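Local structure of DnaB intein (Synechocystis sp., 1MI8) at residues A[9-14]-A[149-154]; A[94-99]-A[120-125]. The protein probably carries out protein splicing, excising itself from the replicative DNA helicase DnaB and joining the flanking host segments, with cyclization of an asparagine side chain as one step. The protein carries 4 engineered substitutions. One frame throughout, in Å; residues are numbered along the deposited sequence.

In the fold
Both contacts lie in the all-beta intein splicing domain, with centres about 13 Å apart. Contact 1 sets strand 9-12, near the start of the chain, against the turn 149-152, near its end. Contact 2 pairs strand 94-98 with the start of strand 120-140, across the unmodelled residues 101-117. The strand that follows the turn joins the two. Ile153 N lies 3.1 Å from Ala96 O, a probable hydrogen bond, and Ile152 packs on Ile95 and Leu97. At the turn, Asp151 O rests 3.4 Å from Pro98 CD. The strand after the turn thus links strand 9-12, by way of the turn, to strand 94-98.

Contact 1: residues A[9-14]-A[149-154]; sequences LISLAS and ANDIIV
Leu9 and Asn150 grip each other by two nearly straight hydrogen bonds. Leu9 N gives its hydrogen to the side-chain oxygen Asn150 OD1 at 2.7 Å, tilted 32° from the plane of that carbonyl. In return Asn150 N donates to Leu9 O at 2.9 Å. The amide of Asn150 reaches the strand because its CG stands beside its own backbone N, anti to the carbonyl carbon (chi1 -79°). The other end of the amide, ND2, is bonded to Thr68 O, so both ends are held and the group's rotation is fixed. Leu9 O also takes a hydrogen from a water at 2.8 Å. The same water accepts the N-H of Asp151 and is hydrogen-bonded to Ser11 OG, 2.9 Å away. It fills the corner between strand and turn. Asp151 sends its carboxylate to Arg18, with which OD1 forms a salt bridge. On the apolar side, Ile10 turns CD1 back onto the methyl of Ala149. The two carbons, Ile10 CD1 and Ala149 CB, are 3.5 Å apart, a tight fit. Ile10 also touches Phe147 and Ile32, and both it and Ala149 are buried. Ala149 and Ile152 exchange backbone bonds around Asn150 and Asp151, both with positive phi. This is a type I' turn closing a beta hairpin of the intein splicing domain, here docked on strand 9-12, where Ile10 and Ala149 form a single beta bridge.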
# COMPACT_ATOMS: atom_id res chain seq x y z
N LEU A 9 2.97 -2.08 20.92
CA LEU A 9 2.46 -1.88 22.26
C LEU A 9 1.06 -2.47 22.46
O LEU A 9 0.07 -2.04 21.83
CB LEU A 9 2.44 -0.39 22.54
CG LEU A 9 3.61 0.31 23.27
CD1 LEU A 9 4.84 -0.50 23.16
CD2 LEU A 9 3.76 1.75 22.81
N ILE A 10 1.00 -3.44 23.38
CA ILE A 10 -0.23 -4.13 23.70
C ILE A 10 -1.03 -3.43 24.78
O ILE A 10 -0.52 -3.16 25.87
CB ILE A 10 0.05 -5.58 24.14
CG1 ILE A 10 0.86 -6.30 23.06
CG2 ILE A 10 -1.28 -6.28 24.40
CD1 ILE A 10 0.28 -6.14 21.60
N SER A 11 -2.30 -3.15 24.48
CA SER A 11 -3.18 -2.49 25.42
C SER A 11 -3.66 -3.46 26.45
O SER A 11 -4.27 -4.46 26.09
CB SER A 11 -4.40 -1.88 24.71
OG SER A 11 -4.12 -0.60 24.19
N LEU A 12 -3.39 -3.17 27.72
CA LEU A 12 -3.78 -4.04 28.84
C LEU A 12 -5.12 -3.53 29.37
O LEU A 12 -5.22 -2.42 29.93
CB LEU A 12 -2.70 -4.00 29.93
CG LEU A 12 -1.38 -4.54 29.42
CD1 LEU A 12 -0.23 -4.29 30.48
CD2 LEU A 12 -1.50 -6.02 29.13
N ALA A 13 -6.15 -4.35 29.19
CA ALA A 13 -7.51 -4.01 29.58
C ALA A 13 -7.74 -3.69 31.07
O ALA A 13 -8.52 -2.80 31.41
CB ALA A 13 -8.44 -5.10 29.16
N SER A 14 -7.09 -4.40 31.97
CA SER A 14 -7.39 -4.05 33.35
C SER A 14 -6.76 -2.73 33.85
O SER A 14 -7.17 -2.20 34.89
CB SER A 14 -7.01 -5.19 34.30
OG SER A 14 -5.75 -5.72 33.96
N ALA A 149 -3.20 -3.60 19.33
CA ALA A 149 -1.81 -3.31 19.41
C ALA A 149 -1.59 -2.01 18.65
O ALA A 149 -2.10 -1.83 17.51
CB ALA A 149 -0.99 -4.47 18.83
N ASN A 150 -0.83 -1.11 19.27
CA ASN A 150 -0.57 0.18 18.71
C ASN A 150 -1.90 0.76 18.35
O ASN A 150 -2.06 1.38 17.33
CB ASN A 150 0.37 0.10 17.50
CG ASN A 150 1.86 -0.05 17.94
OD1 ASN A 150 2.14 -0.29 19.14
ND2 ASN A 150 2.78 0.06 17.01
N ASP A 151 -2.88 0.51 19.21
CA ASP A 151 -4.21 1.13 19.04
C ASP A 151 -4.90 0.76 17.74
O ASP A 151 -5.73 1.53 17.24
CB ASP A 151 -4.08 2.64 19.11
CG ASP A 151 -3.73 3.12 20.50
OD1 ASP A 151 -4.36 2.65 21.48
OD2 ASP A 151 -2.81 3.99 20.61
N ILE A 152 -4.63 -0.44 17.25
CA ILE A 152 -5.23 -0.93 16.03
C ILE A 152 -5.69 -2.33 16.35
O ILE A 152 -5.04 -3.05 17.13
CB ILE A 152 -4.17 -1.03 14.91
CG1 ILE A 152 -3.59 0.37 14.62
CG2 ILE A 152 -4.74 -1.63 13.63
CD1 ILE A 152 -2.43 0.29 13.62
N ILE A 153 -6.81 -2.71 15.77
CA ILE A 153 -7.33 -4.08 15.98
C ILE A 153 -6.54 -5.06 15.10
O ILE A 153 -6.46 -4.87 13.89
CB ILE A 153 -8.78 -4.22 15.54
CG1 ILE A 153 -9.69 -3.32 16.42
CG2 ILE A 153 -9.22 -5.67 15.72
CD1 ILE A 153 -9.77 -3.82 17.82
N VAL A 154 -5.96 -6.09 15.70
CA VAL A 154 -5.23 -7.06 14.88
C VAL A 154 -5.62 -8.52 15.27
O VAL A 154 -5.96 -8.79 16.42
CB VAL A 154 -3.69 -6.87 15.02
CG1 VAL A 154 -3.33 -5.40 14.71
CG2 VAL A 154 -3.22 -7.28 16.45
O HOH W 1 -2.28 -0.53 21.91

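Contact 2: residues A[94-99]-A[120-125]; sequences HIALPR and ISWDSI. Engineered in segment 120-125: Ser121 (natural residue Tyr).
An antiparallel strand pair of the all-beta intein splicing domain is formed here, with His94 to Pro98 running against Ile120 to Ser124. Two hydrogen-bonded pairs, Ile95 with Asp123 and Leu97 with Ser121, lock the register. Leu97 N donates to Ser121 O at 2.9 Å, nearly along the C=O axis. Ser121 is an engineered residue replacing a tyrosine. Ala96, Trp122, His94 and Ser124 share one face of the pair. Trp122 has CG beside its backbone N (chi1 -67°), and its indole lies across the neighbouring strand. The methyl of Ala96 sits over the face of the six-membered ring, 4.1 Å from its centroid and 27° off the normal, a CH-pi contact. Ile120 CD1 also lies over an indole face, toward the rim, and reaches Ala96 CB at 3.7 Å. Leu78 of strand 76-79 also touches the Trp122 side chain. An alanine in place of Trp122 would remove the indole and would probably open a gap beside Ala96 and Ile120. Ile95, Leu97, Ser121 and Asp123 take the other face. Ile95 CG2 meets Ile125 CD1 at 4.1 Å, the two side chains crossing at about a right angle. Asp123 OD2 accepts hydrogen bonds from Leu65 N and Thr63 OG1, outside the pair, which anchors the carboxylate. The carbon stem of Asp123 serves the strand pair, with its CB 3.7 Å from Leu97 CD1.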
# COMPACT_ATOMS: atom_id res chain seq x y z
N HIS A 94 -10.65 0.57 4.73
CA HIS A 94 -10.62 1.23 6.03
C HIS A 94 -10.39 0.06 6.99
O HIS A 94 -10.84 -1.06 6.70
CB HIS A 94 -11.96 1.89 6.40
CG HIS A 94 -12.38 3.00 5.48
ND1 HIS A 94 -12.82 2.76 4.19
CD2 HIS A 94 -12.34 4.34 5.63
CE1 HIS A 94 -13.04 3.92 3.59
NE2 HIS A 94 -12.75 4.89 4.44
N ILE A 95 -9.74 0.29 8.11
CA ILE A 95 -9.58 -0.81 9.10
C ILE A 95 -10.04 -0.37 10.49
O ILE A 95 -10.10 0.82 10.84
CB ILE A 95 -8.15 -1.35 9.19
CG1 ILE A 95 -7.22 -0.29 9.77
CG2 ILE A 95 -7.70 -1.79 7.76
CD1 ILE A 95 -5.77 -0.80 10.05
N ALA A 96 -10.40 -1.37 11.26
CA ALA A 96 -10.95 -1.16 12.57
C ALA A 96 -9.93 -0.71 13.64
O ALA A 96 -8.87 -1.37 13.82
CB ALA A 96 -11.63 -2.44 12.99
N LEU A 97 -10.23 0.42 14.29
CA LEU A 97 -9.43 0.95 15.43
C LEU A 97 -10.38 1.11 16.62
O LEU A 97 -11.52 1.50 16.47
CB LEU A 97 -8.88 2.36 15.17
CG LEU A 97 -8.18 2.66 13.86
CD1 LEU A 97 -7.67 4.09 13.97
CD2 LEU A 97 -7.07 1.64 13.59
N PRO A 98 -9.89 0.84 17.83
CA PRO A 98 -10.77 0.99 19.00
C PRO A 98 -11.10 2.48 19.12
O PRO A 98 -10.23 3.32 18.97
CB PRO A 98 -9.92 0.45 20.15
CG PRO A 98 -8.45 0.44 19.57
CD PRO A 98 -8.64 0.11 18.14
N ARG A 99 -12.35 2.85 19.35
CA ARG A 99 -12.56 4.29 19.43
C ARG A 99 -12.24 4.96 20.75
O ARG A 99 -11.38 5.83 20.81
CB ARG A 99 -13.97 4.67 19.04
CG ARG A 99 -14.09 6.18 19.02
CD ARG A 99 -15.42 6.66 18.54
NE ARG A 99 -16.55 6.04 19.21
CZ ARG A 99 -16.87 6.15 20.51
NH1 ARG A 99 -16.11 6.85 21.35
NH2 ARG A 99 -18.00 5.59 20.95
N ILE A 120 -15.98 1.22 17.46
CA ILE A 120 -14.77 1.38 16.66
C ILE A 120 -14.85 2.45 15.56
O ILE A 120 -15.93 2.89 15.15
CB ILE A 120 -14.33 0.03 16.03
CG1 ILE A 120 -15.40 -0.45 15.06
CG2 ILE A 120 -14.12 -1.07 17.13
CD1 ILE A 120 -15.02 -1.72 14.38
N SER A 121 -13.67 2.92 15.16
CA SER A 121 -13.51 3.92 14.11
C SER A 121 -12.96 3.13 12.92
O SER A 121 -12.08 2.26 13.11
CB SER A 121 -12.50 4.97 14.55
OG SER A 121 -12.94 6.29 14.20
N TRP A 122 -13.48 3.39 11.72
CA TRP A 122 -13.01 2.70 10.50
C TRP A 122 -12.17 3.71 9.77
O TRP A 122 -12.70 4.57 9.07
CB TRP A 122 -14.19 2.26 9.67
CG TRP A 122 -15.00 1.21 10.34
CD1 TRP A 122 -16.17 1.36 11.03
CD2 TRP A 122 -14.73 -0.19 10.32
NE1 TRP A 122 -16.65 0.15 11.42
CE2 TRP A 122 -15.78 -0.83 11.00
CE3 TRP A 122 -13.68 -0.98 9.81
CZ2 TRP A 122 -15.84 -2.22 11.16
CZ3 TRP A 122 -13.73 -2.36 9.97
CH2 TRP A 122 -14.80 -2.96 10.63
N ASP A 123 -10.86 3.64 9.98
CA ASP A 123 -9.92 4.65 9.46
C ASP A 123 -9.24 4.21 8.17
O ASP A 123 -8.94 3.02 8.00
CB ASP A 123 -8.85 4.92 10.55
CG ASP A 123 -8.19 6.29 10.42
OD1 ASP A 123 -8.76 7.14 9.76
OD2 ASP A 123 -7.10 6.51 10.99
N SER A 124 -9.02 5.18 7.27
CA SER A 124 -8.39 4.91 5.98
C SER A 124 -6.94 4.58 6.12
O SER A 124 -6.27 5.09 6.98
CB SER A 124 -8.47 6.13 5.05
OG SER A 124 -9.79 6.37 4.63
N ILE A 125 -6.46 3.70 5.27
CA ILE A 125 -5.07 3.37 5.23
C ILE A 125 -4.42 4.46 4.41
O ILE A 125 -4.93 4.83 3.36
CB ILE A 125 -4.83 2.02 4.51
CG1 ILE A 125 -5.55 0.90 5.29
CG2 ILE A 125 -3.32 1.72 4.49
CD1 ILE A 125 -5.79 -0.31 4.47